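Local coordinates for Slr0280 protein (PDB 5H3K) that is of unknown function but carries a phosphodiester glycosidase (NAGPA-family) domain, so it may cleave a sugar phosphodiester, at residues Q224-S232 / K237-G245; P503-L513 / S557-L565. One frame throughout, in Å; residues are numbered along the deposited sequence.

Contact 1 of 2, residues Q224-S232 / K237-G245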
loop_
_atom_site.group_PDB
_atom_site.type_symbol
_atom_site.label_atom_id
_atom_site.label_comp_id
_atom_site.label_asym_id
_atom_site.label_seq_id
_atom_site.Cartn_x
_atom_site.Cartn_y
_atom_site.Cartn_z
ATOM N N GLN A 224 -26.100 -4.886 -22.660
ATOM C CA GLN A 224 -25.886 -4.454 -21.280
ATOM C C GLN A 224 -24.641 -3.568 -21.158
ATOM O O GLN A 224 -24.712 -2.469 -20.613
ATOM C CB GLN A 224 -25.785 -5.658 -20.344
ATOM C CG GLN A 224 -26.240 -5.375 -18.927
ATOM C CD GLN A 224 -27.734 -5.147 -18.837
ATOM O OE1 GLN A 224 -28.504 -5.699 -19.627
ATOM N NE2 GLN A 224 -28.157 -4.329 -17.875
ATOM N N ILE A 225 -23.505 -4.038 -21.673
ATOM C CA ILE A 225 -22.317 -3.190 -21.728
ATOM C C ILE A 225 -22.420 -2.284 -22.940
ATOM O O ILE A 225 -23.167 -2.566 -23.886
ATOM C CB ILE A 225 -20.989 -3.986 -21.853
ATOM C CG1 ILE A 225 -20.920 -4.728 -23.189
ATOM C CG2 ILE A 225 -20.812 -4.937 -20.694
ATOM C CD1 ILE A 225 -19.515 -5.163 -23.583
ATOM N N ARG A 226 -21.666 -1.192 -22.911
ATOM C CA ARG A 226 -21.466 -0.386 -24.104
ATOM C C ARG A 226 -19.979 -0.195 -24.238
ATOM O O ARG A 226 -19.279 -0.056 -23.240
ATOM C CB ARG A 226 -22.173 0.966 -23.984
ATOM C CG ARG A 226 -23.670 0.845 -23.836
ATOM C CD ARG A 226 -24.311 2.172 -23.463
ATOM N NE ARG A 226 -25.677 1.993 -22.968
ATOM C CZ ARG A 226 -26.078 2.294 -21.735
ATOM N NH1 ARG A 226 -27.342 2.078 -21.378
ATOM N NH2 ARG A 226 -25.223 2.820 -20.861
ATOM N N TYR A 227 -19.480 -0.221 -25.465
ATOM C CA TYR A 227 -18.067 0.019 -25.680
ATOM C C TYR A 227 -17.836 0.771 -26.979
ATOM O O TYR A 227 -18.682 0.757 -27.875
ATOM C CB TYR A 227 -17.284 -1.290 -25.654
ATOM C CG TYR A 227 -17.545 -2.201 -26.841
ATOM C CD1 TYR A 227 -18.632 -3.069 -26.850
ATOM C CD2 TYR A 227 -16.697 -2.199 -27.940
ATOM C CE1 TYR A 227 -18.868 -3.912 -27.926
ATOM C CE2 TYR A 227 -16.925 -3.041 -29.024
ATOM C CZ TYR A 227 -18.015 -3.892 -29.004
ATOM O OH TYR A 227 -18.248 -4.732 -30.072
ATOM N N ARG A 228 -16.686 1.423 -27.076
ATOM C CA ARG A 228 -16.405 2.305 -28.197
ATOM C C ARG A 228 -14.917 2.324 -28.435
ATOM O O ARG A 228 -14.123 2.417 -27.487
ATOM C CB ARG A 228 -16.880 3.721 -27.871
ATOM C CG ARG A 228 -16.928 4.671 -29.054
ATOM C CD ARG A 228 -17.712 5.905 -28.647
ATOM N NE ARG A 228 -18.053 6.772 -29.771
ATOM C CZ ARG A 228 -19.220 6.737 -30.402
ATOM N NH1 ARG A 228 -20.155 5.869 -30.015
ATOM N NH2 ARG A 228 -19.453 7.571 -31.410
ATOM N N LEU A 229 -14.544 2.245 -29.707
ATOM C CA LEU A 229 -13.151 2.234 -30.115
ATOM C C LEU A 229 -12.639 3.663 -30.285
ATOM O O LEU A 229 -13.323 4.503 -30.868
ATOM C CB LEU A 229 -13.044 1.468 -31.438
ATOM C CG LEU A 229 -11.722 0.877 -31.925
ATOM C CD1 LEU A 229 -10.879 0.430 -30.756
ATOM C CD2 LEU A 229 -11.994 -0.305 -32.846
ATOM N N GLU A 230 -11.444 3.941 -29.764
ATOM C CA GLU A 230 -10.750 5.197 -30.057
ATOM C C GLU A 230 -9.422 4.885 -30.730
ATOM O O GLU A 230 -8.601 4.124 -30.195
ATOM C CB GLU A 230 -10.484 6.016 -28.791
ATOM C CG GLU A 230 -9.680 7.301 -29.061
ATOM C CD GLU A 230 -9.054 7.909 -27.807
ATOM O OE1 GLU A 230 -9.130 7.282 -26.725
ATOM O OE2 GLU A 230 -8.466 9.014 -27.897
ATOM N N ARG A 231 -9.204 5.469 -31.901
ATOM C CA ARG A 231 -7.937 5.304 -32.597
ATOM C C ARG A 231 -6.918 6.257 -31.988
ATOM O O ARG A 231 -7.237 7.416 -31.688
ATOM C CB ARG A 231 -8.095 5.577 -34.097
ATOM C CG ARG A 231 -8.617 4.395 -34.902
ATOM C CD ARG A 231 -10.116 4.196 -34.742
ATOM N NE ARG A 231 -10.633 3.158 -35.634
ATOM C CZ ARG A 231 -11.924 2.867 -35.777
ATOM N NH1 ARG A 231 -12.835 3.546 -35.098
ATOM N NH2 ARG A 231 -12.304 1.906 -36.609
ATOM N N SER A 232 -5.701 5.764 -31.783
ATOM C CA SER A 232 -4.632 6.582 -31.225
ATOM C C SER A 232 -3.328 6.314 -31.971
ATOM O O SER A 232 -2.350 5.848 -31.380
ATOM C CB SER A 232 -4.462 6.289 -29.728
ATOM O OG SER A 232 -3.784 7.345 -29.064
ATOM N N LYS A 237 -7.704 2.254 -28.266
ATOM C CA LYS A 237 -8.305 2.093 -26.950
ATOM C C LYS A 237 -9.731 1.613 -27.106
ATOM O O LYS A 237 -10.449 2.074 -27.995
ATOM C CB LYS A 237 -8.270 3.419 -26.188
ATOM C CG LYS A 237 -6.860 3.894 -25.895
ATOM C CD LYS A 237 -6.853 5.118 -24.996
ATOM C CE LYS A 237 -5.436 5.676 -24.898
ATOM N NZ LYS A 237 -5.298 6.702 -23.837
ATOM N N VAL A 238 -10.140 0.683 -26.248
ATOM C CA VAL A 238 -11.526 0.255 -26.214
ATOM C C VAL A 238 -12.129 0.725 -24.901
ATOM O O VAL A 238 -11.752 0.247 -23.822
ATOM C CB VAL A 238 -11.665 -1.266 -26.338
ATOM C CG1 VAL A 238 -13.142 -1.642 -26.504
ATOM C CG2 VAL A 238 -10.853 -1.788 -27.525
ATOM N N HIS A 239 -13.056 1.674 -24.997
ATOM C CA HIS A 239 -13.656 2.315 -23.833
ATOM C C HIS A 239 -14.966 1.660 -23.450
ATOM O O HIS A 239 -15.878 1.585 -24.271
ATOM C CB HIS A 239 -13.914 3.783 -24.141
ATOM C CG HIS A 239 -12.671 4.560 -24.390
ATOM N ND1 HIS A 239 -11.970 5.180 -23.372
ATOM C CD2 HIS A 239 -11.974 4.796 -25.527
ATOM C CE1 HIS A 239 -10.906 5.774 -23.876
ATOM N NE2 HIS A 239 -10.877 5.552 -25.184
ATOM N N PHE A 240 -15.063 1.201 -22.201
ATOM C CA PHE A 240 -16.245 0.476 -21.730
ATOM C C PHE A 240 -17.051 1.256 -20.712
ATOM O O PHE A 240 -16.497 1.861 -19.784
ATOM C CB PHE A 240 -15.843 -0.851 -21.071
ATOM C CG PHE A 240 -15.380 -1.899 -22.044
ATOM C CD1 PHE A 240 -14.060 -1.930 -22.477
ATOM C CD2 PHE A 240 -16.266 -2.852 -22.528
ATOM C CE1 PHE A 240 -13.629 -2.903 -23.389
ATOM C CE2 PHE A 240 -15.846 -3.834 -23.436
ATOM C CZ PHE A 240 -14.527 -3.860 -23.865
ATOM N N GLN A 241 -18.368 1.199 -20.875
ATOM C CA GLN A 241 -19.301 1.595 -19.837
ATOM C C GLN A 241 -19.960 0.316 -19.304
ATOM O O GLN A 241 -20.711 -0.358 -20.012
ATOM C CB GLN A 241 -20.354 2.546 -20.399
ATOM C CG GLN A 241 -21.321 3.080 -19.350
ATOM C CD GLN A 241 -20.676 4.115 -18.437
ATOM O OE1 GLN A 241 -19.847 4.914 -18.883
ATOM N NE2 GLN A 241 -21.049 4.101 -17.158
ATOM N N LEU A 242 -19.673 -0.027 -18.055
ATOM C CA LEU A 242 -20.106 -1.313 -17.501
ATOM C C LEU A 242 -21.236 -1.165 -16.499
ATOM O O LEU A 242 -21.305 -0.165 -15.785
ATOM C CB LEU A 242 -18.929 -2.004 -16.803
ATOM C CG LEU A 242 -17.723 -2.327 -17.684
ATOM C CD1 LEU A 242 -16.564 -2.871 -16.854
ATOM C CD2 LEU A 242 -18.117 -3.310 -18.777
ATOM N N PRO A 243 -22.119 -2.172 -16.430
ATOM C CA PRO A 243 -23.093 -2.240 -15.337
ATOM C C PRO A 243 -22.355 -2.245 -13.998
ATOM O O PRO A 243 -21.224 -2.750 -13.917
ATOM C CB PRO A 243 -23.774 -3.595 -15.556
ATOM C CG PRO A 243 -23.564 -3.912 -17.002
ATOM C CD PRO A 243 -22.234 -3.308 -17.359
ATOM N N VAL A 244 -22.973 -1.669 -12.973
ATOM C CA VAL A 244 -22.393 -1.656 -11.634
ATOM C C VAL A 244 -22.004 -3.068 -11.208
ATOM O O VAL A 244 -22.770 -4.006 -11.400
ATOM C CB VAL A 244 -23.384 -1.074 -10.610
ATOM C CG1 VAL A 244 -22.923 -1.373 -9.183
ATOM C CG2 VAL A 244 -23.547 0.436 -10.813
ATOM N N GLY A 245 -20.804 -3.219 -10.657
ATOM C CA GLY A 245 -20.358 -4.511 -10.175
ATOM C C GLY A 245 -19.524 -5.298 -11.173
ATOM O O GLY A 245 -18.796 -6.211 -10.788
HETATM O O HOH W 1 -23.755 -0.180 -19.764
HETATM O O HOH W 2 -7.900 8.350 -24.617
#
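His239 and Glu230 join their side chains diagonally across two antiparallel strands. His239 NE2 donates to Glu230 OE1 at 2.9 Å, with an angle of 154° at the hydrogen. The carboxylate is met on its anti side, a little out of its plane, while OE1 lies close to the plane of the imidazole. Glu230 reaches there with CG anti to the backbone N (chi1 177°) and an extended chain. A water also donates to Glu230 OE1, at 2.7 Å, and accepts from Lys237 NZ. The lysine is thus linked to the carboxylate through water, with its CD methylene alongside OE1.

Beneath these side chains the backbones form three hydrogen-bonded pairs: Arg226 with Gln241, Arg228 with His239 and Glu230 with Lys237. Most of the bonds are nearly straight. Arg228 N to His239 O is more bent, at 137°, and the same oxygen receives a CA-H contact from Tyr227.

The other face of the hairpin is largely apolar. Tyr227 CB sits over one face of the Phe240 ring, 3.9 Å from its centroid. The two rings are near parallel, but slid so far that they barely overlap. Ile225 CD1 meets the Phe240 ring at its edge, and Ile225 CG2 touches Leu242 CD2 at 3.7 Å. Strands 164-171 and 258-264 pack against this face, and Tyr227 OH is hydrogen-bonded to Asp158 OD1.

The hairpin is therefore amphipathic. Its largely apolar face joins the neighbouring sheet, while the opposite face carries a His-carboxylate bond whose carboxylate would tend to keep a proton on NE2 and may favour the charged imidazole.

Contact 2 of 2, residues P503-L513 / S557-L565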
loop_
_atom_site.group_PDB
_atom_site.type_symbol
_atom_site.label_atom_id
_atom_site.label_comp_id
_atom_site.label_asym_id
_atom_site.label_seq_id
_atom_site.Cartn_x
_atom_site.Cartn_y
_atom_site.Cartn_z
ATOM N N PRO A 503 -10.325 -0.926 13.925
ATOM C CA PRO A 503 -10.229 -1.597 15.230
ATOM C C PRO A 503 -9.471 -2.910 15.180
ATOM O O PRO A 503 -9.260 -3.488 14.105
ATOM C CB PRO A 503 -11.694 -1.816 15.642
ATOM C CG PRO A 503 -12.496 -1.665 14.375
ATOM C CD PRO A 503 -11.703 -0.846 13.406
ATOM N N LEU A 504 -9.039 -3.372 16.344
ATOM C CA LEU A 504 -8.506 -4.722 16.462
ATOM C C LEU A 504 -9.659 -5.687 16.166
ATOM O O LEU A 504 -10.744 -5.544 16.732
ATOM C CB LEU A 504 -7.965 -4.943 17.873
ATOM C CG LEU A 504 -7.212 -6.243 18.121
ATOM C CD1 LEU A 504 -5.942 -6.273 17.282
ATOM C CD2 LEU A 504 -6.879 -6.342 19.615
ATOM N N LEU A 505 -9.440 -6.653 15.278
ATOM C CA LEU A 505 -10.545 -7.518 14.830
ATOM C C LEU A 505 -10.464 -8.924 15.418
ATOM O O LEU A 505 -11.474 -9.474 15.871
ATOM C CB LEU A 505 -10.606 -7.594 13.302
ATOM C CG LEU A 505 -10.891 -6.278 12.580
ATOM C CD1 LEU A 505 -10.819 -6.481 11.070
ATOM C CD2 LEU A 505 -12.262 -5.731 12.982
ATOM N N ILE A 506 -9.272 -9.513 15.394
ATOM C CA ILE A 506 -9.084 -10.872 15.906
ATOM C C ILE A 506 -7.898 -10.916 16.867
ATOM O O ILE A 506 -6.844 -10.324 16.596
ATOM C CB ILE A 506 -8.867 -11.880 14.747
ATOM C CG1 ILE A 506 -10.020 -11.791 13.737
ATOM C CG2 ILE A 506 -8.716 -13.304 15.291
ATOM C CD1 ILE A 506 -9.867 -12.689 12.515
ATOM N N ASP A 507 -8.061 -11.610 17.990
ATOM C CA ASP A 507 -6.983 -11.721 18.971
ATOM C C ASP A 507 -6.942 -13.131 19.546
ATOM O O ASP A 507 -7.928 -13.595 20.129
ATOM C CB ASP A 507 -7.158 -10.695 20.092
ATOM C CG ASP A 507 -5.930 -10.594 20.984
ATOM O OD1 ASP A 507 -5.800 -11.408 21.919
ATOM O OD2 ASP A 507 -5.096 -9.695 20.751
ATOM N N GLN A 508 -5.808 -13.805 19.356
ATOM C CA GLN A 508 -5.623 -15.204 19.758
ATOM C C GLN A 508 -6.785 -16.066 19.298
ATOM O O GLN A 508 -7.359 -16.816 20.090
ATOM C CB GLN A 508 -5.445 -15.328 21.279
ATOM C CG GLN A 508 -4.530 -14.265 21.907
ATOM C CD GLN A 508 -3.048 -14.411 21.553
ATOM O OE1 GLN A 508 -2.679 -14.697 20.409
ATOM N NE2 GLN A 508 -2.190 -14.199 22.546
ATOM N N GLY A 509 -7.147 -15.922 18.023
ATOM C CA GLY A 509 -8.182 -16.730 17.410
ATOM C C GLY A 509 -9.603 -16.277 17.669
ATOM O O GLY A 509 -10.531 -16.789 17.044
ATOM N N ARG A 510 -9.799 -15.335 18.586
ATOM C CA ARG A 510 -11.169 -14.922 18.871
ATOM C C ARG A 510 -11.572 -13.556 18.309
ATOM O O ARG A 510 -10.740 -12.652 18.135
ATOM C CB ARG A 510 -11.534 -15.076 20.361
ATOM C CG ARG A 510 -10.803 -14.177 21.333
ATOM C CD ARG A 510 -11.484 -14.201 22.713
ATOM N NE ARG A 510 -12.788 -13.535 22.690
ATOM C CZ ARG A 510 -13.022 -12.314 23.167
ATOM N NH1 ARG A 510 -12.041 -11.617 23.732
ATOM N NH2 ARG A 510 -14.243 -11.789 23.086
ATOM N N MET A 511 -12.859 -13.432 18.002
ATOM C CA MET A 511 -13.399 -12.204 17.437
ATOM C C MET A 511 -13.515 -11.199 18.557
ATOM O O MET A 511 -14.191 -11.455 19.554
ATOM C CB MET A 511 -14.771 -12.466 16.828
ATOM C CG MET A 511 -14.757 -13.519 15.756
ATOM S SD MET A 511 -13.850 -12.967 14.293
ATOM C CE MET A 511 -14.975 -13.535 12.999
ATOM N N VAL A 512 -12.840 -10.063 18.416
ATOM C CA VAL A 512 -12.781 -9.103 19.518
ATOM C C VAL A 512 -13.208 -7.702 19.115
ATOM O O VAL A 512 -13.014 -6.758 19.879
ATOM C CB VAL A 512 -11.371 -9.033 20.166
ATOM C CG1 VAL A 512 -11.014 -10.362 20.821
ATOM C CG2 VAL A 512 -10.316 -8.642 19.127
ATOM N N LEU A 513 -13.806 -7.567 17.933
ATOM C CA LEU A 513 -14.285 -6.268 17.458
ATOM C C LEU A 513 -15.094 -5.500 18.504
ATOM O O LEU A 513 -16.106 -5.984 19.020
ATOM C CB LEU A 513 -15.111 -6.429 16.174
ATOM C CG LEU A 513 -15.802 -5.192 15.604
ATOM C CD1 LEU A 513 -14.778 -4.153 15.197
ATOM C CD2 LEU A 513 -16.685 -5.562 14.405
ATOM N N SER A 557 -18.609 -4.936 5.689
ATOM C CA SER A 557 -18.728 -4.267 6.974
ATOM C C SER A 557 -17.548 -4.708 7.827
ATOM O O SER A 557 -16.818 -5.620 7.442
ATOM C CB SER A 557 -20.031 -4.659 7.677
ATOM O OG SER A 557 -19.999 -6.027 8.059
ATOM N N LEU A 558 -17.347 -4.069 8.978
ATOM C CA LEU A 558 -16.258 -4.479 9.878
ATOM C C LEU A 558 -16.412 -5.936 10.346
ATOM O O LEU A 558 -15.430 -6.685 10.413
ATOM C CB LEU A 558 -16.143 -3.537 11.086
ATOM C CG LEU A 558 -15.713 -2.092 10.821
ATOM C CD1 LEU A 558 -15.958 -1.256 12.083
ATOM C CD2 LEU A 558 -14.248 -2.030 10.398
ATOM N N GLY A 559 -17.637 -6.341 10.677
ATOM C CA GLY A 559 -17.882 -7.710 11.097
ATOM C C GLY A 559 -17.617 -8.727 10.002
ATOM O O GLY A 559 -17.044 -9.802 10.248
ATOM N N GLU A 560 -18.059 -8.398 8.790
ATOM C CA GLU A 560 -17.793 -9.232 7.622
ATOM C C GLU A 560 -16.303 -9.355 7.345
ATOM O O GLU A 560 -15.817 -10.443 7.032
ATOM C CB GLU A 560 -18.536 -8.698 6.396
ATOM C CG GLU A 560 -20.046 -8.947 6.482
ATOM C CD GLU A 560 -20.854 -8.189 5.436
ATOM O OE1 GLU A 560 -20.369 -7.140 4.942
ATOM O OE2 GLU A 560 -21.992 -8.636 5.125
ATOM N N PHE A 561 -15.578 -8.243 7.461
ATOM C CA PHE A 561 -14.142 -8.265 7.225
ATOM C C PHE A 561 -13.447 -9.161 8.257
ATOM O O PHE A 561 -12.548 -9.917 7.907
ATOM C CB PHE A 561 -13.566 -6.839 7.230
ATOM C CG PHE A 561 -12.147 -6.748 6.709
ATOM C CD1 PHE A 561 -11.760 -7.444 5.567
ATOM C CD2 PHE A 561 -11.210 -5.945 7.354
ATOM C CE1 PHE A 561 -10.445 -7.365 5.075
ATOM C CE2 PHE A 561 -9.907 -5.844 6.871
ATOM C CZ PHE A 561 -9.516 -6.558 5.735
ATOM N N ALA A 562 -13.882 -9.096 9.517
ATOM C CA ALA A 562 -13.364 -10.002 10.550
ATOM C C ALA A 562 -13.597 -11.468 10.183
ATOM O O ALA A 562 -12.721 -12.316 10.375
ATOM C CB ALA A 562 -13.976 -9.682 11.896
ATOM N N GLN A 563 -14.772 -11.766 9.643
ATOM C CA GLN A 563 -15.066 -13.120 9.197
ATOM C C GLN A 563 -14.187 -13.515 8.022
ATOM O O GLN A 563 -13.706 -14.650 7.951
ATOM C CB GLN A 563 -16.554 -13.253 8.855
ATOM C CG GLN A 563 -17.472 -13.042 10.061
ATOM C CD GLN A 563 -18.951 -13.124 9.713
ATOM O OE1 GLN A 563 -19.345 -12.957 8.557
ATOM N NE2 GLN A 563 -19.780 -13.379 10.719
ATOM N N ILE A 564 -13.970 -12.582 7.097
ATOM C CA ILE A 564 -13.068 -12.836 5.975
ATOM C C ILE A 564 -11.668 -13.214 6.466
ATOM O O ILE A 564 -11.076 -14.188 5.991
ATOM C CB ILE A 564 -12.997 -11.609 5.014
ATOM C CG1 ILE A 564 -14.295 -11.507 4.193
ATOM C CG2 ILE A 564 -11.784 -11.713 4.092
ATOM C CD1 ILE A 564 -14.503 -10.162 3.487
ATOM N N LEU A 565 -11.155 -12.457 7.429
ATOM C CA LEU A 565 -9.806 -12.672 7.953
ATOM C C LEU A 565 -9.712 -13.986 8.722
ATOM O O LEU A 565 -8.709 -14.685 8.639
ATOM C CB LEU A 565 -9.385 -11.500 8.854
ATOM C CG LEU A 565 -9.201 -10.174 8.096
ATOM C CD1 LEU A 565 -9.224 -9.002 9.057
ATOM C CD2 LEU A 565 -7.926 -10.174 7.259
#
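Leu505 and Ala562 bring strand 504-507 against helix 558-565, their CB atoms 4.2 Å apart. Leu505 CD1 reaches further, to Leu565 CD1 at 3.6 Å and Phe561 CD2 at 3.8 Å. The Leu505 side chain crosses those of Leu565 and Phe561 at about a right angle. Ile506 sends CD1 to the carbonyl O of Ala562 and to Leu565 CB. Met511 closes in from the next strand. Bends at chi2 (-67°) and chi3 fold its chain, and CE lies against Ala562 O and Gln563 CG. Leu513 CD2 touches Leu558 CB at 3.9 Å, and Pro503 meets the methyls of the same leucine. No hydrogen bond crosses the contact.

The next shell sets these groups in place. Leu505 and Ile506 both face Ala573 in a classic beta bulge, which lets two consecutive side chains point toward the helix. A type I' turn from Asp507 to Arg510 brings Met511 back beside them. The helix starts with a capping box: Glu560 N donates to Ser557 OG at 3.1 Å, and Ser557 N to Glu560 OE1 at 2.9 Å. Arg550 forms a salt bridge with that carboxylate.

This is helix-on-sheet packing within the phosphodiester glycosidase region, with a type I' hairpin at the sheet edge, whose inner strand is bulged against strand 572-576.

Overall arrangement
Contact 1 comes first along the chain and closes before contact 2 opens. Their centres are about 38 Å apart, and their nearest atoms about 15 Å, so they do not touch. They share no sheet. Strands 226-232 and 235-241 belong to a four-stranded antiparallel sheet, with 226-232 at its edge. Strands 504-507 and 510-511 end an eight-stranded antiparallel sheet, on which helix 558-567 packs. Contact 1 is local, formed by a hairpin, whereas contact 2 joins segments 44 residues apart. Both segments of contact 2 belong to the phosphodiester glycosidase region. The two contacts therefore belong to separate sheets of a strand-rich chain, about half of whose modelled residues are strand.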